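Local coordinates for protein chintase (Rhizomucor miehei, PDB 5YUQ) that probably hydrolyses the beta-1,4 linkages of chitin, as a family 18 glycoside hydrolase with an active-site tunnel, at residues T146-T151 with Y177-D182; A152-E157 with K216-A221. One frame throughout, in Å; residues are numbered along the deposited sequence.

How the contacts relate
The chain leaves strand 144-149 through 146-151 and passes straight into the loop segment 152-157. After helix 168-172 it enters strand 175-178, parallel to the first, where contact 1 closes the first loop by setting 177-182 beside 146-151. It then reaches helix 211-220, whose last turn, with A221 just after it, forms 216-221, and contact 2 closes a longer loop back onto 152-157. The four segments alternate, so the two loops cross, and neither nests in the other. Contact 1 joins two neighbouring barrel strands, while contact 2 ties the loop after the first of them to an outer helix. They also meet directly: V149 CB packs on W218 CZ2 at 3.4 Å.

Contact 1: T146-T151 with Y177-D182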
loop_
_atom_site.group_PDB
_atom_site.type_symbol
_atom_site.label_atom_id
_atom_site.label_comp_id
_atom_site.label_asym_id
_atom_site.label_seq_id
_atom_site.Cartn_x
_atom_site.Cartn_y
_atom_site.Cartn_z
ATOM N N THR A 146 8.405 7.378 -8.384
ATOM C CA THR A 146 7.571 6.194 -8.311
ATOM C C THR A 146 6.165 6.588 -7.925
ATOM O O THR A 146 5.904 7.727 -7.520
ATOM C CB THR A 146 8.093 5.153 -7.293
ATOM O OG1 THR A 146 8.118 5.729 -5.978
ATOM C CG2 THR A 146 9.490 4.689 -7.672
ATOM N N THR A 147 5.257 5.640 -8.070
ATOM C CA THR A 147 3.874 5.865 -7.682
ATOM C C THR A 147 3.352 4.607 -7.016
ATOM O O THR A 147 3.678 3.498 -7.440
ATOM C CB THR A 147 2.997 6.280 -8.898
ATOM O OG1 THR A 147 1.628 6.362 -8.494
ATOM C CG2 THR A 147 3.119 5.271 -10.018
ATOM N N ALA A 148 2.596 4.777 -5.934
ATOM C CA ALA A 148 1.906 3.659 -5.309
ATOM C C ALA A 148 0.537 3.571 -5.955
ATOM O O ALA A 148 -0.198 4.558 -6.006
ATOM C CB ALA A 148 1.775 3.875 -3.813
ATOM N N VAL A 149 0.195 2.386 -6.449
ATOM C CA VAL A 149 -0.960 2.232 -7.331
ATOM C C VAL A 149 -1.936 1.164 -6.846
ATOM O O VAL A 149 -1.556 0.248 -6.118
ATOM C CB VAL A 149 -0.488 1.878 -8.753
ATOM C CG1 VAL A 149 0.538 2.883 -9.246
ATOM C CG2 VAL A 149 0.100 0.482 -8.790
ATOM N N PRO A 150 -3.214 1.281 -7.246
ATOM C CA PRO A 150 -4.207 0.260 -6.905
ATOM C C PRO A 150 -4.012 -1.016 -7.721
ATOM O O PRO A 150 -3.097 -1.099 -8.538
ATOM C CB PRO A 150 -5.543 0.933 -7.260
ATOM C CG PRO A 150 -5.180 1.934 -8.328
ATOM C CD PRO A 150 -3.805 2.429 -7.955
ATOM N N THR A 151 -4.882 -1.996 -7.504
ATOM C CA THR A 151 -4.708 -3.324 -8.094
ATOM C C THR A 151 -5.154 -3.402 -9.561
ATOM O O THR A 151 -5.075 -4.460 -10.186
ATOM C CB THR A 151 -5.438 -4.378 -7.258
ATOM O OG1 THR A 151 -6.748 -3.893 -6.945
ATOM C CG2 THR A 151 -4.678 -4.634 -5.957
ATOM N N TYR A 177 4.366 0.873 -7.609
ATOM C CA TYR A 177 4.286 0.024 -6.422
ATOM C C TYR A 177 2.848 -0.428 -6.223
ATOM O O TYR A 177 2.018 0.355 -5.777
ATOM C CB TYR A 177 4.728 0.802 -5.177
ATOM C CG TYR A 177 6.191 1.218 -5.113
ATOM C CD1 TYR A 177 7.072 0.969 -6.160
ATOM C CD2 TYR A 177 6.684 1.860 -3.987
ATOM C CE1 TYR A 177 8.406 1.356 -6.085
ATOM C CE2 TYR A 177 8.014 2.248 -3.899
ATOM C CZ TYR A 177 8.866 1.987 -4.944
ATOM O OH TYR A 177 10.181 2.374 -4.851
ATOM N N ILE A 178 2.554 -1.688 -6.538
ATOM C CA ILE A 178 1.183 -2.196 -6.457
ATOM C C ILE A 178 0.754 -2.473 -5.021
ATOM O O ILE A 178 1.363 -3.283 -4.318
ATOM C CB ILE A 178 1.008 -3.482 -7.277
ATOM C CG1 ILE A 178 1.325 -3.213 -8.749
ATOM C CG2 ILE A 178 -0.412 -4.005 -7.153
ATOM C CD1 ILE A 178 1.342 -4.471 -9.606
ATOM N N MET A 179 -0.316 -1.812 -4.594
ATOM C CA MET A 179 -0.816 -1.999 -3.240
ATOM C C MET A 179 -1.735 -3.209 -3.184
ATOM O O MET A 179 -2.955 -3.086 -3.077
ATOM C CB MET A 179 -1.505 -0.726 -2.754
ATOM C CG MET A 179 -0.517 0.429 -2.611
ATOM S SD MET A 179 -1.276 1.989 -2.134
ATOM C CE MET A 179 -2.530 1.418 -0.980
ATOM N N ALA A 180 -1.129 -4.389 -3.275
ATOM C CA ALA A 180 -1.874 -5.640 -3.249
ATOM C C ALA A 180 -2.186 -6.048 -1.822
ATOM O O ALA A 180 -1.791 -7.113 -1.365
ATOM C CB ALA A 180 -1.077 -6.729 -3.937
ATOM N N TYR A 181 -2.902 -5.179 -1.127
ATOM C CA TYR A 181 -3.331 -5.445 0.225
ATOM C C TYR A 181 -4.579 -4.609 0.449
ATOM O O TYR A 181 -4.951 -3.821 -0.421
ATOM C CB TYR A 181 -2.218 -5.151 1.240
ATOM C CG TYR A 181 -1.380 -3.911 0.997
ATOM C CD1 TYR A 181 -1.904 -2.647 1.196
ATOM C CD2 TYR A 181 -0.044 -4.014 0.636
ATOM C CE1 TYR A 181 -1.138 -1.509 0.999
ATOM C CE2 TYR A 181 0.743 -2.882 0.451
ATOM C CZ TYR A 181 0.189 -1.633 0.638
ATOM O OH TYR A 181 0.951 -0.501 0.465
ATOM N N ASP A 182 -5.242 -4.817 1.583
ATOM C CA ASP A 182 -6.569 -4.252 1.815
ATOM C C ASP A 182 -7.504 -4.623 0.674
ATOM O O ASP A 182 -8.355 -3.827 0.273
ATOM C CB ASP A 182 -6.521 -2.731 1.974
ATOM C CG ASP A 182 -5.652 -2.289 3.122
ATOM O OD1 ASP A 182 -5.404 -3.092 4.047
ATOM O OD2 ASP A 182 -5.215 -1.123 3.097
#
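Two adjacent parallel strands of the family 18 TIM barrel meet here, with A148 beside Y177 and V149 beside I178. Three nearly straight backbone hydrogen bonds join them: Y177 N to T147 O (2.7 Å), V149 N to Y177 O (2.8 Å) and M179 N to V149 O (2.8 Å). Beyond them the chains diverge, and M179 and A180 each centre an inverse gamma turn. Residues 179-182, sequence MAYD, match a conserved motif of family 18 chitinases.

On the face of the sheet carrying A148 and Y177, T146 lies over the Y177 ring. Its CB forms a CH-pi contact, 4.2 Å from the ring centroid and 22° off the normal, displaced toward the rim, while CG2 reaches the phenol oxygen. T146 OG1, placed between its own backbone N and carbonyl carbon (chi1 61°), lies over the ring as well and is hydrogen-bonded to N103 ND2. The far end of Y177 has a weak hydrogen bond to S5 OG. In one of its two modelled conformers, M179 bends at chi3 (38°) and lays SD 4.0 Å from A148 CB. M179 also touches M348 and E107, which ends the DGLNLDWE stretch and so probably corresponds to the catalytic acid of family 18.

The other face, formed by V149 and I178, packs against helix 211-220. V149 CG2 comes within 3.9 Å of I178 CG1, while V149 itself also rests on W218. I178 and T151 both touch A214 of the same helix. Past the last backbone bond, where the chains have spread, T151 CG2 still reaches M179 O at 3.7 Å.

Contact 2: A152-E157 with K216-A221; sequences APFNDE and KAWIAA
The extended loop 152-157 passes the C-terminal end of helix 211-220, coming nearest at A152 and P153, with the CA atoms of P153 and W218 5.8 Å apart. The side chains of A217 and A221, one helical turn apart, both point at the loop and receive the P153 ring: P153 CD lies 3.9 Å from A217 CB, and P153 CG lies 3.6 Å from A221 CB.

The W218 side chain runs out from the helix alongside the loop, and chi2 near 90° turns one indole face to P153 and the CH2 corner to F154. P153 CA stands 3.6 Å from the centroid of the six-membered ring, 16° off the normal, a close CH-pi contact made by the backbone corner of the pyrrolidine ring, while CG and CD are turned to A221 and A217. Alongside, A152 O approaches W218 CZ2 to 3.4 Å. The outer corner of the same indole drives into F154 in a T-shaped pair: W218 CH2 sits over the centre of the phenyl face, with planes at 90° and centroids 5.2 Å apart. Rings of Y128 and W169 also meet F154, so the pair belongs to a larger aromatic cluster buried between the barrel strands and the surrounding helices and loops.

The one polar atom of the indole, NE1, is satisfied by P150 O just upstream in the chain. That bond, with P153 over the face and F154 at the edge, probably fixes the rotation of the tryptophan, so loop and helix are joined by dispersion and aromatic contacts, with the indole N-H paid for by P150 O.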
loop_
_atom_site.group_PDB
_atom_site.type_symbol
_atom_site.label_atom_id
_atom_site.label_comp_id
_atom_site.label_asym_id
_atom_site.label_seq_id
_atom_site.Cartn_x
_atom_site.Cartn_y
_atom_site.Cartn_z
ATOM N N ALA A 152 -5.619 -2.284 -10.103
ATOM C CA ALA A 152 -5.899 -2.193 -11.530
ATOM C C ALA A 152 -5.400 -0.849 -12.020
ATOM O O ALA A 152 -5.336 0.109 -11.246
ATOM C CB ALA A 152 -7.398 -2.335 -11.789
ATOM N N PRO A 153 -5.075 -0.784 -13.309
ATOM C CA PRO A 153 -4.578 0.484 -13.846
ATOM C C PRO A 153 -5.430 1.713 -13.569
ATOM O O PRO A 153 -6.620 1.588 -13.487
ATOM C CB PRO A 153 -4.461 0.213 -15.367
ATOM C CG PRO A 153 -4.234 -1.209 -15.471
ATOM C CD PRO A 153 -4.924 -1.877 -14.242
ATOM N N PHE A 154 -4.808 2.875 -13.493
ATOM C CA PHE A 154 -5.501 4.124 -13.181
ATOM C C PHE A 154 -6.766 4.328 -14.006
ATOM O O PHE A 154 -6.806 3.995 -15.197
ATOM C CB PHE A 154 -4.584 5.307 -13.454
ATOM C CG PHE A 154 -3.350 5.337 -12.601
ATOM C CD1 PHE A 154 -3.437 5.239 -11.219
ATOM C CD2 PHE A 154 -2.099 5.485 -13.189
ATOM C CE1 PHE A 154 -2.281 5.282 -10.438
ATOM C CE2 PHE A 154 -0.952 5.537 -12.421
ATOM C CZ PHE A 154 -1.044 5.441 -11.048
ATOM N N ASN A 155 -7.783 4.891 -13.364
ATOM C CA ASN A 155 -9.063 5.149 -14.021
ATOM C C ASN A 155 -8.982 6.117 -15.184
ATOM O O ASN A 155 -8.288 7.133 -15.127
ATOM C CB ASN A 155 -10.079 5.694 -13.022
ATOM C CG ASN A 155 -10.601 4.639 -12.082
ATOM O OD1 ASN A 155 -10.335 3.445 -12.252
ATOM N ND2 ASN A 155 -11.368 5.068 -11.087
ATOM N N ASP A 156 -9.738 5.813 -16.232
ATOM C CA ASP A 156 -9.825 6.717 -17.366
ATOM C C ASP A 156 -10.884 7.787 -17.119
ATOM O O ASP A 156 -11.342 7.977 -15.985
ATOM C CB ASP A 156 -10.074 5.951 -18.670
ATOM C CG ASP A 156 -11.407 5.230 -18.697
ATOM O OD1 ASP A 156 -12.313 5.545 -17.897
ATOM O OD2 ASP A 156 -11.555 4.335 -19.556
ATOM N N GLU A 157 -11.271 8.469 -18.189
ATOM C CA GLU A 157 -12.215 9.576 -18.102
ATOM C C GLU A 157 -13.592 9.132 -17.622
ATOM O O GLU A 157 -14.374 9.950 -17.147
ATOM C CB GLU A 157 -12.346 10.273 -19.466
ATOM C CG GLU A 157 -11.067 10.908 -20.018
ATOM C CD GLU A 157 -10.160 9.923 -20.741
ATOM O OE1 GLU A 157 -10.476 8.703 -20.775
ATOM O OE2 GLU A 157 -9.119 10.380 -21.280
ATOM N N LYS A 216 -0.836 -8.876 -13.580
ATOM C CA LYS A 216 -1.239 -9.180 -14.952
ATOM C C LYS A 216 -1.982 -8.008 -15.573
ATOM O O LYS A 216 -1.778 -7.699 -16.746
ATOM C CB LYS A 216 -2.102 -10.439 -15.029
ATOM C CG LYS A 216 -1.395 -11.717 -14.608
ATOM C CD LYS A 216 -0.081 -11.904 -15.324
ATOM C CE LYS A 216 0.616 -13.177 -14.863
ATOM N NZ LYS A 216 -0.321 -14.334 -14.875
ATOM N N ALA A 217 -2.832 -7.349 -14.793
ATOM C CA ALA A 217 -3.598 -6.221 -15.313
ATOM C C ALA A 217 -2.694 -5.052 -15.683
ATOM O O ALA A 217 -2.880 -4.420 -16.722
ATOM C CB ALA A 217 -4.656 -5.777 -14.314
ATOM N N TRP A 218 -1.694 -4.777 -14.843
ATOM C CA TRP A 218 -0.780 -3.662 -15.090
ATOM C C TRP A 218 0.159 -3.947 -16.282
ATOM O O TRP A 218 0.463 -3.049 -17.044
ATOM C CB TRP A 218 -0.051 -3.176 -13.859
ATOM C CG TRP A 218 -0.843 -2.337 -12.941
ATOM C CD1 TRP A 218 -1.623 -2.780 -11.855
ATOM C CD2 TRP A 218 -0.923 -0.914 -12.904
ATOM N NE1 TRP A 218 -2.137 -1.722 -11.202
ATOM C CE2 TRP A 218 -1.749 -0.560 -11.823
ATOM C CE3 TRP A 218 -0.407 0.104 -13.690
ATOM C CZ2 TRP A 218 -2.028 0.723 -11.519
ATOM C CZ3 TRP A 218 -0.671 1.343 -13.391
ATOM C CH2 TRP A 218 -1.476 1.683 -12.292
ATOM N N ILE A 219 0.552 -5.186 -16.412
ATOM C CA ILE A 219 1.373 -5.563 -17.565
ATOM C C ILE A 219 0.541 -5.467 -18.845
ATOM O O ILE A 219 1.004 -4.928 -19.864
ATOM C CB ILE A 219 1.972 -6.984 -17.418
ATOM C CG1 ILE A 219 3.022 -7.019 -16.295
ATOM C CG2 ILE A 219 2.624 -7.441 -18.728
ATOM C CD1 ILE A 219 3.560 -8.406 -15.996
ATOM N N ALA A 220 -0.691 -5.963 -18.791
ATOM C CA ALA A 220 -1.565 -5.939 -19.967
ATOM C C ALA A 220 -1.839 -4.514 -20.453
ATOM O O ALA A 220 -2.028 -4.283 -21.653
ATOM C CB ALA A 220 -2.872 -6.667 -19.685
ATOM N N ALA A 221 -1.839 -3.560 -19.529
ATOM C CA ALA A 221 -2.095 -2.163 -19.871
ATOM C C ALA A 221 -0.840 -1.408 -20.306
ATOM O O ALA A 221 -0.922 -0.238 -20.679
ATOM C CB ALA A 221 -2.779 -1.445 -18.714
#